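Local coordinates for ESX secretion system protein EccC (Thermomonospora curvata, PDB 4NH0) that belongs to the ESX (type VII) secretion system, which exports EsxA and EsxB, and may serve as its translocase subunit, with weak intrinsic ATPase activity, at residues Trp1034-Glu1048 with Arg1068-Met1080. Residues are numbered along the deposited sequence; the frame is centred on the assembly and turned at random.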
loop_
_atom_site.group_PDB
_atom_site.type_symbol
_atom_site.label_atom_id
_atom_site.label_comp_id
_atom_site.label_asym_id
_atom_site.label_seq_id
_atom_site.Cartn_x
_atom_site.Cartn_y
_atom_site.Cartn_z
ATOM N N TRP A 1034 -47.675 42.236 -30.713
ATOM C CA TRP A 1034 -48.432 42.380 -31.954
ATOM C C TRP A 1034 -49.396 41.226 -32.220
ATOM O O TRP A 1034 -50.232 41.309 -33.117
ATOM C CB TRP A 1034 -47.474 42.532 -33.137
ATOM C CG TRP A 1034 -46.731 41.281 -33.490
ATOM C CD1 TRP A 1034 -47.093 40.348 -34.416
ATOM C CD2 TRP A 1034 -45.495 40.828 -32.927
ATOM N NE1 TRP A 1034 -46.161 39.342 -34.465
ATOM C CE2 TRP A 1034 -45.170 39.613 -33.560
ATOM C CE3 TRP A 1034 -44.633 41.330 -31.948
ATOM C CZ2 TRP A 1034 -44.021 38.893 -33.246
ATOM C CZ3 TRP A 1034 -43.492 40.614 -31.640
ATOM C CH2 TRP A 1034 -43.197 39.408 -32.285
ATOM N N TRP A 1035 -49.280 40.150 -31.448
ATOM C CA TRP A 1035 -50.212 39.038 -31.575
ATOM C C TRP A 1035 -50.626 38.506 -30.210
ATOM O O TRP A 1035 -49.876 38.601 -29.240
ATOM C CB TRP A 1035 -49.608 37.910 -32.416
ATOM C CG TRP A 1035 -48.412 37.251 -31.798
ATOM C CD1 TRP A 1035 -47.105 37.570 -32.008
ATOM C CD2 TRP A 1035 -48.414 36.153 -30.877
ATOM N NE1 TRP A 1035 -46.290 36.744 -31.273
ATOM C CE2 TRP A 1035 -47.070 35.864 -30.570
ATOM C CE3 TRP A 1035 -49.421 35.389 -30.280
ATOM C CZ2 TRP A 1035 -46.707 34.846 -29.693
ATOM C CZ3 TRP A 1035 -49.057 34.378 -29.410
ATOM C CH2 TRP A 1035 -47.713 34.116 -29.125
ATOM N N THR A 1036 -51.829 37.949 -30.148
ATOM C CA THR A 1036 -52.335 37.347 -28.923
ATOM C C THR A 1036 -52.805 35.926 -29.194
ATOM O O THR A 1036 -52.955 35.521 -30.346
ATOM C CB THR A 1036 -53.493 38.161 -28.321
ATOM O OG1 THR A 1036 -54.531 38.307 -29.297
ATOM C CG2 THR A 1036 -53.011 39.537 -27.892
ATOM N N GLY A 1037 -53.039 35.172 -28.127
ATOM C CA GLY A 1037 -53.456 33.790 -28.255
ATOM C C GLY A 1037 -52.503 32.857 -27.540
ATOM O O GLY A 1037 -51.612 33.300 -26.816
ATOM N N ALA A 1038 -52.686 31.559 -27.749
ATOM C CA ALA A 1038 -51.875 30.556 -27.075
ATOM C C ALA A 1038 -50.649 30.178 -27.897
ATOM O O ALA A 1038 -50.584 30.445 -29.096
ATOM C CB ALA A 1038 -52.708 29.323 -26.780
ATOM N N GLU A 1039 -49.675 29.560 -27.238
ATOM C CA GLU A 1039 -48.512 29.019 -27.924
ATOM C C GLU A 1039 -48.840 27.627 -28.442
ATOM O O GLU A 1039 -49.709 26.949 -27.899
ATOM C CB GLU A 1039 -47.300 28.976 -26.994
ATOM C CG GLU A 1039 -46.822 30.343 -26.539
ATOM C CD GLU A 1039 -45.557 30.271 -25.709
ATOM O OE1 GLU A 1039 -45.118 29.146 -25.389
ATOM O OE2 GLU A 1039 -45.000 31.337 -25.377
ATOM N N LEU A 1040 -48.151 27.199 -29.493
ATOM C CA LEU A 1040 -48.429 25.898 -30.086
ATOM C C LEU A 1040 -47.281 24.922 -29.877
ATOM O O LEU A 1040 -46.133 25.218 -30.201
ATOM C CB LEU A 1040 -48.724 26.042 -31.579
ATOM C CG LEU A 1040 -48.953 24.732 -32.335
ATOM C CD1 LEU A 1040 -50.087 23.940 -31.708
ATOM C CD2 LEU A 1040 -49.239 25.003 -33.801
ATOM N N PHE A 1041 -47.604 23.757 -29.328
ATOM C CA PHE A 1041 -46.626 22.694 -29.152
ATOM C C PHE A 1041 -46.899 21.561 -30.128
ATOM O O PHE A 1041 -47.877 20.827 -29.984
ATOM C CB PHE A 1041 -46.646 22.169 -27.716
ATOM C CG PHE A 1041 -46.044 23.110 -26.716
ATOM C CD1 PHE A 1041 -46.819 24.077 -26.100
ATOM C CD2 PHE A 1041 -44.704 23.022 -26.386
ATOM C CE1 PHE A 1041 -46.264 24.942 -25.178
ATOM C CE2 PHE A 1041 -44.145 23.884 -25.465
ATOM C CZ PHE A 1041 -44.926 24.845 -24.860
ATOM N N LEU A 1042 -46.035 21.426 -31.126
ATOM C CA LEU A 1042 -46.172 20.362 -32.109
ATOM C C LEU A 1042 -45.419 19.121 -31.653
ATOM O O LEU A 1042 -44.193 19.059 -31.739
ATOM C CB LEU A 1042 -45.668 20.824 -33.475
ATOM C CG LEU A 1042 -45.801 19.813 -34.614
ATOM C CD1 LEU A 1042 -47.250 19.396 -34.784
ATOM C CD2 LEU A 1042 -45.260 20.395 -35.905
ATOM N N VAL A 1043 -46.161 18.137 -31.161
ATOM C CA VAL A 1043 -45.565 16.906 -30.662
ATOM C C VAL A 1043 -45.540 15.837 -31.747
ATOM O O VAL A 1043 -46.585 15.348 -32.173
ATOM C CB VAL A 1043 -46.327 16.372 -29.438
ATOM C CG1 VAL A 1043 -45.758 15.037 -29.004
ATOM C CG2 VAL A 1043 -46.266 17.376 -28.300
ATOM N N VAL A 1044 -44.339 15.480 -32.189
ATOM C CA VAL A 1044 -44.178 14.502 -33.257
ATOM C C VAL A 1044 -43.432 13.263 -32.778
ATOM O O VAL A 1044 -42.267 13.339 -32.391
ATOM C CB VAL A 1044 -43.428 15.104 -34.459
ATOM C CG1 VAL A 1044 -43.292 14.072 -35.565
ATOM C CG2 VAL A 1044 -44.147 16.340 -34.966
ATOM N N ASP A 1045 -44.112 12.124 -32.808
ATOM C CA ASP A 1045 -43.505 10.858 -32.421
ATOM C C ASP A 1045 -43.215 10.027 -33.664
ATOM O O ASP A 1045 -43.955 10.097 -34.647
ATOM C CB ASP A 1045 -44.420 10.092 -31.463
ATOM C CG ASP A 1045 -43.691 8.998 -30.706
ATOM O OD1 ASP A 1045 -42.578 8.617 -31.120
ATOM O OD2 ASP A 1045 -44.236 8.514 -29.693
ATOM N N ASP A 1046 -42.138 9.245 -33.610
ATOM C CA ASP A 1046 -41.703 8.421 -34.736
ATOM C C ASP A 1046 -41.509 9.267 -35.991
ATOM O O ASP A 1046 -42.215 9.094 -36.983
ATOM C CB ASP A 1046 -42.704 7.295 -35.001
ATOM C CG ASP A 1046 -42.836 6.347 -33.829
ATOM O OD1 ASP A 1046 -41.795 5.915 -33.293
ATOM O OD2 ASP A 1046 -43.981 6.035 -33.439
ATOM N N TYR A 1047 -40.544 10.178 -35.936
ATOM C CA TYR A 1047 -40.300 11.117 -37.024
ATOM C C TYR A 1047 -39.756 10.431 -38.273
ATOM O O TYR A 1047 -39.907 10.940 -39.382
ATOM C CB TYR A 1047 -39.334 12.211 -36.567
ATOM C CG TYR A 1047 -39.038 13.261 -37.614
ATOM C CD1 TYR A 1047 -39.936 14.288 -37.869
ATOM C CD2 TYR A 1047 -37.858 13.229 -38.341
ATOM C CE1 TYR A 1047 -39.669 15.250 -38.824
ATOM C CE2 TYR A 1047 -37.582 14.187 -39.298
ATOM C CZ TYR A 1047 -38.491 15.195 -39.535
ATOM O OH TYR A 1047 -38.219 16.150 -40.486
ATOM N N GLU A 1048 -39.124 9.276 -38.094
ATOM C CA GLU A 1048 -38.549 8.552 -39.220
ATOM C C GLU A 1048 -39.639 8.007 -40.136
ATOM O O GLU A 1048 -39.401 7.750 -41.314
ATOM C CB GLU A 1048 -37.649 7.412 -38.732
ATOM C CG GLU A 1048 -38.390 6.199 -38.184
ATOM C CD GLU A 1048 -38.884 6.392 -36.765
ATOM O OE1 GLU A 1048 -38.705 7.497 -36.210
ATOM O OE2 GLU A 1048 -39.445 5.433 -36.198
ATOM N N ARG A 1068 -39.281 31.791 -32.150
ATOM C CA ARG A 1068 -39.188 32.494 -30.878
ATOM C C ARG A 1068 -40.059 33.745 -30.876
ATOM O O ARG A 1068 -40.694 34.068 -29.873
ATOM C CB ARG A 1068 -37.732 32.856 -30.578
ATOM C CG ARG A 1068 -37.483 33.301 -29.149
ATOM C CD ARG A 1068 -36.008 33.202 -28.803
ATOM N NE ARG A 1068 -35.477 31.874 -29.097
ATOM C CZ ARG A 1068 -34.236 31.486 -28.825
ATOM N NH1 ARG A 1068 -33.388 32.325 -28.247
ATOM N NH2 ARG A 1068 -33.842 30.258 -29.129
ATOM N N ASP A 1069 -40.092 34.443 -32.007
ATOM C CA ASP A 1069 -40.913 35.640 -32.147
ATOM C C ASP A 1069 -42.390 35.277 -32.247
ATOM O O ASP A 1069 -43.262 36.122 -32.055
ATOM C CB ASP A 1069 -40.483 36.451 -33.369
ATOM C CG ASP A 1069 -39.132 37.113 -33.181
ATOM O OD1 ASP A 1069 -38.805 37.481 -32.033
ATOM O OD2 ASP A 1069 -38.399 37.267 -34.179
ATOM N N ILE A 1070 -42.663 34.015 -32.557
ATOM C CA ILE A 1070 -44.028 33.509 -32.572
ATOM C C ILE A 1070 -44.182 32.466 -31.469
ATOM O O ILE A 1070 -43.298 32.317 -30.628
ATOM C CB ILE A 1070 -44.396 32.910 -33.941
ATOM C CG1 ILE A 1070 -43.473 31.742 -34.283
ATOM C CG2 ILE A 1070 -44.309 33.974 -35.022
ATOM C CD1 ILE A 1070 -43.636 31.229 -35.698
ATOM N N GLY A 1071 -45.300 31.749 -31.464
ATOM C CA GLY A 1071 -45.564 30.784 -30.411
ATOM C C GLY A 1071 -45.424 29.341 -30.855
ATOM O O GLY A 1071 -46.266 28.502 -30.536
ATOM N N LEU A 1072 -44.351 29.047 -31.580
ATOM C CA LEU A 1072 -44.153 27.715 -32.140
ATOM C C LEU A 1072 -43.147 26.897 -31.336
ATOM O O LEU A 1072 -42.124 27.415 -30.891
ATOM C CB LEU A 1072 -43.697 27.820 -33.596
ATOM C CG LEU A 1072 -43.558 26.516 -34.383
ATOM C CD1 LEU A 1072 -44.862 25.740 -34.363
ATOM C CD2 LEU A 1072 -43.128 26.806 -35.809
ATOM N N HIS A 1073 -43.451 25.616 -31.153
ATOM C CA HIS A 1073 -42.559 24.703 -30.449
ATOM C C HIS A 1073 -42.552 23.331 -31.115
ATOM O O HIS A 1073 -43.607 22.773 -31.414
ATOM C CB HIS A 1073 -42.969 24.567 -28.982
ATOM C CG HIS A 1073 -42.901 25.847 -28.211
ATOM N ND1 HIS A 1073 -41.714 26.501 -27.958
ATOM C CD2 HIS A 1073 -43.872 26.592 -27.631
ATOM C CE1 HIS A 1073 -41.958 27.595 -27.260
ATOM N NE2 HIS A 1073 -43.258 27.674 -27.048
ATOM N N LEU A 1074 -41.359 22.792 -31.345
ATOM C CA LEU A 1074 -41.223 21.477 -31.959
ATOM C C LEU A 1074 -40.654 20.461 -30.979
ATOM O O LEU A 1074 -39.553 20.634 -30.455
ATOM C CB LEU A 1074 -40.338 21.553 -33.204
ATOM C CG LEU A 1074 -41.055 21.544 -34.554
ATOM C CD1 LEU A 1074 -41.740 20.209 -34.779
ATOM C CD2 LEU A 1074 -42.059 22.680 -34.638
ATOM N N ILE A 1075 -41.414 19.399 -30.736
ATOM C CA ILE A 1075 -40.971 18.314 -29.873
ATOM C C ILE A 1075 -40.970 17.017 -30.672
ATOM O O ILE A 1075 -42.025 16.454 -30.961
ATOM C CB ILE A 1075 -41.869 18.172 -28.634
ATOM C CG1 ILE A 1075 -42.051 19.529 -27.954
ATOM C CG2 ILE A 1075 -41.278 17.164 -27.664
ATOM C CD1 ILE A 1075 -42.929 19.489 -26.734
ATOM N N ILE A 1076 -39.778 16.549 -31.026
ATOM C CA ILE A 1076 -39.637 15.472 -31.998
ATOM C C ILE A 1076 -38.879 14.266 -31.450
ATOM O O ILE A 1076 -37.858 14.414 -30.782
ATOM C CB ILE A 1076 -38.917 15.981 -33.267
ATOM C CG1 ILE A 1076 -39.686 17.146 -33.888
ATOM C CG2 ILE A 1076 -38.748 14.871 -34.281
ATOM C CD1 ILE A 1076 -39.007 17.744 -35.095
ATOM N N ALA A 1077 -39.393 13.073 -31.736
ATOM C CA ALA A 1077 -38.695 11.833 -31.425
ATOM C C ALA A 1077 -38.444 11.038 -32.701
ATOM O O ALA A 1077 -39.343 10.875 -33.525
ATOM C CB ALA A 1077 -39.488 11.006 -30.439
ATOM N N ARG A 1078 -37.222 10.539 -32.861
ATOM C CA ARG A 1078 -36.873 9.769 -34.046
ATOM C C ARG A 1078 -36.113 8.501 -33.680
ATOM O O ARG A 1078 -35.346 8.483 -32.718
ATOM C CB ARG A 1078 -36.039 10.616 -35.009
ATOM C CG ARG A 1078 -35.841 9.974 -36.372
ATOM C CD ARG A 1078 -34.838 10.731 -37.221
ATOM N NE ARG A 1078 -34.667 10.098 -38.525
ATOM C CZ ARG A 1078 -34.087 8.917 -38.707
ATOM N NH1 ARG A 1078 -33.620 8.238 -37.670
ATOM N NH2 ARG A 1078 -33.973 8.413 -39.927
ATOM N N SER A 1079 -36.329 7.441 -34.454
ATOM C CA SER A 1079 -35.619 6.186 -34.247
ATOM C C SER A 1079 -34.128 6.354 -34.504
ATOM O O SER A 1079 -33.683 7.393 -34.989
ATOM C CB SER A 1079 -36.184 5.088 -35.149
ATOM O OG SER A 1079 -35.499 3.865 -34.947
ATOM N N MET A 1080 -33.361 5.319 -34.185
ATOM C CA MET A 1080 -31.911 5.389 -34.286
ATOM C C MET A 1080 -31.415 5.130 -35.705
ATOM O O MET A 1080 -30.417 5.705 -36.137
ATOM C CB MET A 1080 -31.271 4.392 -33.323
ATOM C CG MET A 1080 -29.792 4.607 -33.134
ATOM S SD MET A 1080 -29.451 6.291 -32.604
ATOM C CE MET A 1080 -27.709 6.389 -32.975
#
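Leu1040-Val1044 pairs in parallel with Leu1072-Ile1076, the strand axes approaching to 4.8 Å at 17° from alignment, in the central sheet of the third FtsK domain, a P-loop NTPase fold. Backbone bonds run alternately both ways: Leu1042 N donates to His1073 O, Ile1075 N to Leu1042 O. On one face the rings of Phe1041 and His1073 form an offset stack, centroids 4.4 Å apart and planes at 21°, with His1073 CD2 over the Phe1041 face near its rim. Both rings hang from in-register positions with CG beside the backbone N. His1073 is fixed from two sides: ND1 bonds Pro942 O, and NE2 donates to Glu1039 OE1 at 2.9 Å; OE1 lies near the imidazole plane, whereas NE2 comes in from above the carboxylate plane. On the other face Leu1042 CD2 meets Leu1074 CD1 at 3.7 Å. Before the strands, Trp1035 NE1 donates to Asp1069 O (3.2 Å), and its CZ2 lies against Gly1071 N. With the indole of Trp1035 cut back to an alanine, Asp1069 O is likely to lose this donor and a gap to open beside Gly1071. At the C-terminal ends, Asp1046, which touches the bound ATP, bonds Ser982 OG through OD2, and Asp1045 OD2 bonds Ser955 OG of the Walker A motif. Glu1048 CB sits over the centre of the Arg1078 guanidinium, whose NH1 bonds Gly1081 O, while Glu1048 OE1 accepts Ser1079 N at 3.0 Å.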